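Rho GTPase-activating protein 27 (Homo sapiens, PDB 3PP2) probably switches off the Rho-type GTPases CDC42 and RAC1 by stimulating GTP hydrolysis, possibly in clathrin-mediated endocytosis, and carries the pleckstrin homology domain described here. Local coordinates at residues D9-D21 with K29-G41. Residues are numbered along the deposited sequence; the frame is centred on the assembly and turned at random.
Sequences DKAGVLHRTKTAD and KHWSASWTVLEGG
K10 to R16 pair antiparallel with L38 back to S32, hydrogen-bonded pairs taking turns with non-hydrogen-bonded ones; the strand axes come within 4.5 Å, their N-to-C directions 146° apart, and the T36 N to G12 O bond is weak. On the face bearing V13 and A33, the W35 ring lies over the backbone of G12, with G12 N above the rim of one face, while V13 CG2 meets the ring edge 3.8 Å from CE3. A11 CB makes a tight 3.3 Å contact with W35 CZ2, obliquely to the ring. Farther along, A33 CB sits over one face of the H15 ring, a CH-pi contact. T17 faces two ways: CG2 stands over the six-membered ring of W31, 3.7 Å from its centroid, and chi1 of -180° swings OG1 away from the backbone N of T17 to accept from H30 N at 2.8 Å while donating to K18 O. On the other face R16, bent at chi2, donates from NE to S34 OG at 2.8 Å, the oxygen tilted 19° from the guanidinium plane; NH2 shares a water with S32 OG and H30 O. NH1 forms a salt bridge with E67 and a hydrogen bond to F46 O. In this curled PH-domain sheet L14 and L38 pack against helix 108-122, strand 10-21 also pairs antiparallel with 100-104, and 32-39 with 42-46; W35 meets W35 of a second subunit edge-to-face, its NE1 bonding R58 O there.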
loop_
_atom_site.group_PDB
_atom_site.type_symbol
_atom_site.label_atom_id
_atom_site.label_comp_id
_atom_site.label_asym_id
_atom_site.label_seq_id
_atom_site.Cartn_x
_atom_site.Cartn_y
_atom_site.Cartn_z
ATOM N N ASP A 9 -4.846 -16.392 7.518
ATOM C CA ASP A 9 -3.414 -16.564 7.864
ATOM C C ASP A 9 -2.565 -15.736 6.928
ATOM O O ASP A 9 -3.016 -15.318 5.886
ATOM C CB ASP A 9 -3.039 -18.021 7.790
ATOM C CG ASP A 9 -3.904 -18.880 8.710
ATOM O OD1 ASP A 9 -4.481 -18.342 9.724
ATOM O OD2 ASP A 9 -4.027 -20.087 8.406
ATOM N N LYS A 10 -1.343 -15.459 7.357
ATOM C CA LYS A 10 -0.512 -14.517 6.640
ATOM C C LYS A 10 0.942 -14.753 7.020
ATOM O O LYS A 10 1.232 -15.156 8.120
ATOM C CB LYS A 10 -0.930 -13.092 7.003
ATOM C CG LYS A 10 -0.497 -12.076 6.008
ATOM C CD LYS A 10 -1.180 -10.733 6.332
ATOM C CE LYS A 10 -0.810 -9.655 5.321
ATOM N NZ LYS A 10 -1.310 -9.954 3.973
ATOM N N ALA A 11 1.850 -14.413 6.126
ATOM C CA ALA A 11 3.267 -14.486 6.401
ATOM C C ALA A 11 3.977 -13.419 5.587
ATOM O O ALA A 11 3.597 -13.132 4.433
ATOM C CB ALA A 11 3.827 -15.940 6.073
ATOM N N GLY A 12 5.001 -12.826 6.181
ATOM C CA GLY A 12 5.758 -11.751 5.548
ATOM C C GLY A 12 6.866 -11.202 6.416
ATOM O O GLY A 12 6.954 -11.555 7.588
ATOM N N VAL A 13 7.746 -10.385 5.855
ATOM C CA VAL A 13 8.753 -9.756 6.650
ATOM C C VAL A 13 8.231 -8.435 7.257
ATOM O O VAL A 13 7.711 -7.580 6.530
ATOM C CB VAL A 13 10.058 -9.558 5.864
ATOM C CG1 VAL A 13 11.068 -8.784 6.743
ATOM C CG2 VAL A 13 10.641 -10.896 5.388
ATOM N N LEU A 14 8.375 -8.279 8.566
ATOM C CA LEU A 14 7.972 -7.094 9.301
ATOM C C LEU A 14 9.082 -6.664 10.240
ATOM O O LEU A 14 9.884 -7.481 10.704
ATOM C CB LEU A 14 6.703 -7.333 10.135
ATOM C CG LEU A 14 5.439 -7.600 9.327
ATOM C CD1 LEU A 14 4.298 -8.054 10.242
ATOM C CD2 LEU A 14 5.056 -6.389 8.504
ATOM N N HIS A 15 9.071 -5.387 10.595
ATOM C CA HIS A 15 9.898 -4.876 11.670
ATOM C C HIS A 15 9.134 -5.014 12.982
ATOM O O HIS A 15 7.918 -4.787 13.058
ATOM C CB HIS A 15 10.292 -3.457 11.408
ATOM C CG HIS A 15 11.141 -3.312 10.211
ATOM N ND1 HIS A 15 12.495 -3.141 10.282
ATOM C CD2 HIS A 15 10.812 -3.264 8.900
ATOM C CE1 HIS A 15 12.976 -3.019 9.056
ATOM N NE2 HIS A 15 11.976 -3.115 8.196
ATOM N N ARG A 16 9.832 -5.401 14.027
ATOM C CA ARG A 16 9.197 -5.524 15.346
ATOM C C ARG A 16 10.185 -5.345 16.460
ATOM O O ARG A 16 11.382 -5.661 16.304
ATOM C CB ARG A 16 8.476 -6.874 15.469
ATOM C CG ARG A 16 9.329 -8.078 15.783
ATOM C CD ARG A 16 10.265 -8.400 14.676
ATOM N NE ARG A 16 10.999 -9.647 14.853
ATOM C CZ ARG A 16 12.005 -9.796 15.679
ATOM N NH1 ARG A 16 12.646 -10.979 15.736
ATOM N NH2 ARG A 16 12.401 -8.767 16.428
ATOM N N THR A 17 9.673 -4.895 17.602
ATOM C CA THR A 17 10.429 -4.892 18.838
ATOM C C THR A 17 9.487 -5.241 19.981
ATOM O O THR A 17 8.328 -4.815 19.993
ATOM C CB THR A 17 11.066 -3.498 19.119
ATOM O OG1 THR A 17 11.800 -3.555 20.344
ATOM C CG2 THR A 17 10.069 -2.316 19.174
ATOM N N LYS A 18 10.012 -5.939 20.964
ATOM C CA LYS A 18 9.329 -6.102 22.226
ATOM C C LYS A 18 9.507 -4.800 22.989
ATOM O O LYS A 18 10.542 -4.106 22.853
ATOM C CB LYS A 18 9.915 -7.280 23.006
ATOM C CG LYS A 18 9.123 -7.700 24.212
ATOM C CD LYS A 18 9.644 -9.052 24.766
ATOM C CE LYS A 18 8.809 -9.517 25.946
ATOM N NZ LYS A 18 9.423 -10.786 26.475
ATOM N N THR A 19 8.446 -4.393 23.690
ATOM C CA THR A 19 8.473 -3.168 24.504
ATOM C C THR A 19 8.094 -3.401 25.975
ATOM O O THR A 19 8.402 -2.569 26.811
ATOM C CB THR A 19 7.541 -2.103 23.923
ATOM O OG1 THR A 19 6.250 -2.693 23.712
ATOM C CG2 THR A 19 8.104 -1.572 22.608
ATOM N N ALA A 20 7.470 -4.523 26.302
ATOM C CA ALA A 20 7.201 -4.869 27.714
ATOM C C ALA A 20 7.208 -6.369 27.888
ATOM O O ALA A 20 6.770 -7.111 26.972
ATOM C CB ALA A 20 5.888 -4.299 28.172
ATOM N N ASP A 21 7.775 -6.820 29.027
ATOM C CA ASP A 21 7.816 -8.225 29.372
ATOM C C ASP A 21 6.849 -8.404 30.515
ATOM O O ASP A 21 7.102 -7.946 31.626
ATOM C CB ASP A 21 9.234 -8.617 29.796
ATOM C CG ASP A 21 9.326 -10.044 30.237
ATOM O OD1 ASP A 21 8.740 -10.904 29.534
ATOM O OD2 ASP A 21 10.054 -10.307 31.228
ATOM N N LYS A 29 14.182 0.411 22.748
ATOM C CA LYS A 29 13.696 -0.417 21.661
ATOM C C LYS A 29 14.789 -1.304 21.103
ATOM O O LYS A 29 15.999 -0.975 21.178
ATOM C CB LYS A 29 13.012 0.446 20.592
ATOM C CG LYS A 29 11.613 0.927 21.103
ATOM C CD LYS A 29 10.926 1.846 20.223
ATOM C CE LYS A 29 9.753 2.486 20.934
ATOM N NZ LYS A 29 10.170 3.460 21.995
ATOM N N HIS A 30 14.363 -2.470 20.641
ATOM C CA HIS A 30 15.223 -3.481 20.063
ATOM C C HIS A 30 14.651 -3.958 18.728
ATOM O O HIS A 30 14.216 -5.094 18.590
ATOM C CB HIS A 30 15.367 -4.652 21.046
ATOM C CG HIS A 30 16.170 -4.315 22.246
ATOM N ND1 HIS A 30 15.636 -3.695 23.356
ATOM C CD2 HIS A 30 17.480 -4.512 22.513
ATOM C CE1 HIS A 30 16.585 -3.530 24.262
ATOM N NE2 HIS A 30 17.714 -4.015 23.772
ATOM N N TRP A 31 14.594 -3.052 17.760
ATOM C CA TRP A 31 14.022 -3.377 16.456
ATOM C C TRP A 31 14.861 -4.324 15.623
ATOM O O TRP A 31 16.103 -4.175 15.532
ATOM C CB TRP A 31 13.816 -2.114 15.613
ATOM C CG TRP A 31 12.809 -1.126 16.075
ATOM C CD1 TRP A 31 13.059 0.073 16.700
ATOM C CD2 TRP A 31 11.395 -1.154 15.822
ATOM N NE1 TRP A 31 11.888 0.764 16.889
ATOM C CE2 TRP A 31 10.849 0.037 16.365
ATOM C CE3 TRP A 31 10.530 -2.090 15.242
ATOM C CZ2 TRP A 31 9.469 0.321 16.322
ATOM C CZ3 TRP A 31 9.189 -1.812 15.191
ATOM C CH2 TRP A 31 8.663 -0.611 15.722
ATOM N N SER A 32 14.183 -5.237 14.955
ATOM C CA SER A 32 14.733 -6.074 13.898
ATOM C C SER A 32 13.651 -6.358 12.871
ATOM O O SER A 32 12.462 -6.332 13.219
ATOM C CB SER A 32 15.163 -7.433 14.458
ATOM O OG SER A 32 16.195 -7.304 15.368
ATOM N N ALA A 33 14.052 -6.679 11.649
ATOM C CA ALA A 33 13.135 -7.228 10.667
ATOM C C ALA A 33 13.200 -8.736 10.684
ATOM O O ALA A 33 14.287 -9.314 10.701
ATOM C CB ALA A 33 13.462 -6.717 9.253
ATOM N N SER A 34 12.071 -9.387 10.700
ATOM C CA SER A 34 11.999 -10.836 10.641
ATOM C C SER A 34 10.845 -11.344 9.870
ATOM O O SER A 34 9.818 -10.658 9.745
ATOM C CB SER A 34 11.931 -11.442 12.048
ATOM O OG SER A 34 10.666 -11.296 12.648
ATOM N N TRP A 35 10.995 -12.549 9.354
ATOM C CA TRP A 35 9.845 -13.308 8.930
ATOM C C TRP A 35 8.863 -13.410 10.099
ATOM O O TRP A 35 9.249 -13.513 11.274
ATOM C CB TRP A 35 10.288 -14.703 8.489
ATOM C CG TRP A 35 9.279 -15.541 7.810
ATOM C CD1 TRP A 35 8.799 -16.736 8.216
ATOM C CD2 TRP A 35 8.623 -15.225 6.577
ATOM N NE1 TRP A 35 7.870 -17.196 7.300
ATOM C CE2 TRP A 35 7.758 -16.282 6.282
ATOM C CE3 TRP A 35 8.707 -14.150 5.687
ATOM C CZ2 TRP A 35 6.972 -16.298 5.130
ATOM C CZ3 TRP A 35 7.893 -14.156 4.532
ATOM C CH2 TRP A 35 7.068 -15.226 4.271
ATOM N N THR A 36 7.587 -13.345 9.746
ATOM C CA THR A 36 6.465 -13.302 10.669
ATOM C C THR A 36 5.386 -14.171 10.078
ATOM O O THR A 36 5.090 -14.066 8.886
ATOM C CB THR A 36 5.953 -11.848 10.833
ATOM O OG1 THR A 36 7.042 -11.003 11.241
ATOM C CG2 THR A 36 4.839 -11.735 11.875
ATOM N N VAL A 37 4.787 -15.015 10.904
ATOM C CA VAL A 37 3.698 -15.882 10.493
ATOM C C VAL A 37 2.527 -15.769 11.443
ATOM O O VAL A 37 2.688 -15.874 12.641
ATOM C CB VAL A 37 4.137 -17.367 10.433
ATOM C CG1 VAL A 37 2.966 -18.342 10.129
ATOM C CG2 VAL A 37 5.284 -17.513 9.385
ATOM N N LEU A 38 1.364 -15.507 10.877
ATOM C CA LEU A 38 0.092 -15.592 11.584
ATOM C C LEU A 38 -0.635 -16.837 11.131
ATOM O O LEU A 38 -0.937 -16.998 9.956
ATOM C CB LEU A 38 -0.750 -14.365 11.263
ATOM C CG LEU A 38 -2.156 -14.326 11.843
ATOM C CD1 LEU A 38 -2.117 -14.322 13.345
ATOM C CD2 LEU A 38 -2.885 -13.117 11.288
ATOM N N GLU A 39 -0.887 -17.755 12.063
ATOM C CA GLU A 39 -1.564 -19.016 11.732
ATOM C C GLU A 39 -2.342 -19.451 12.953
ATOM O O GLU A 39 -1.798 -19.453 14.046
ATOM C CB GLU A 39 -0.504 -20.077 11.350
ATOM C CG GLU A 39 -1.031 -21.390 10.844
ATOM C CD GLU A 39 0.062 -22.236 10.144
ATOM O OE1 GLU A 39 1.253 -21.797 10.066
ATOM O OE2 GLU A 39 -0.277 -23.351 9.673
ATOM N N GLY A 40 -3.607 -19.824 12.758
ATOM C CA GLY A 40 -4.433 -20.284 13.839
ATOM C C GLY A 40 -4.528 -19.457 15.106
ATOM O O GLY A 40 -4.520 -20.007 16.207
ATOM N N GLY A 41 -4.639 -18.133 14.978
ATOM C CA GLY A 41 -4.710 -17.299 16.177
ATOM C C GLY A 41 -3.395 -17.075 16.952
ATOM O O GLY A 41 -3.414 -16.638 18.096
HETATM O O HOH W 1 14.739 -7.886 17.671
HETATM O O HOH W 2 12.719 -6.782 20.609
#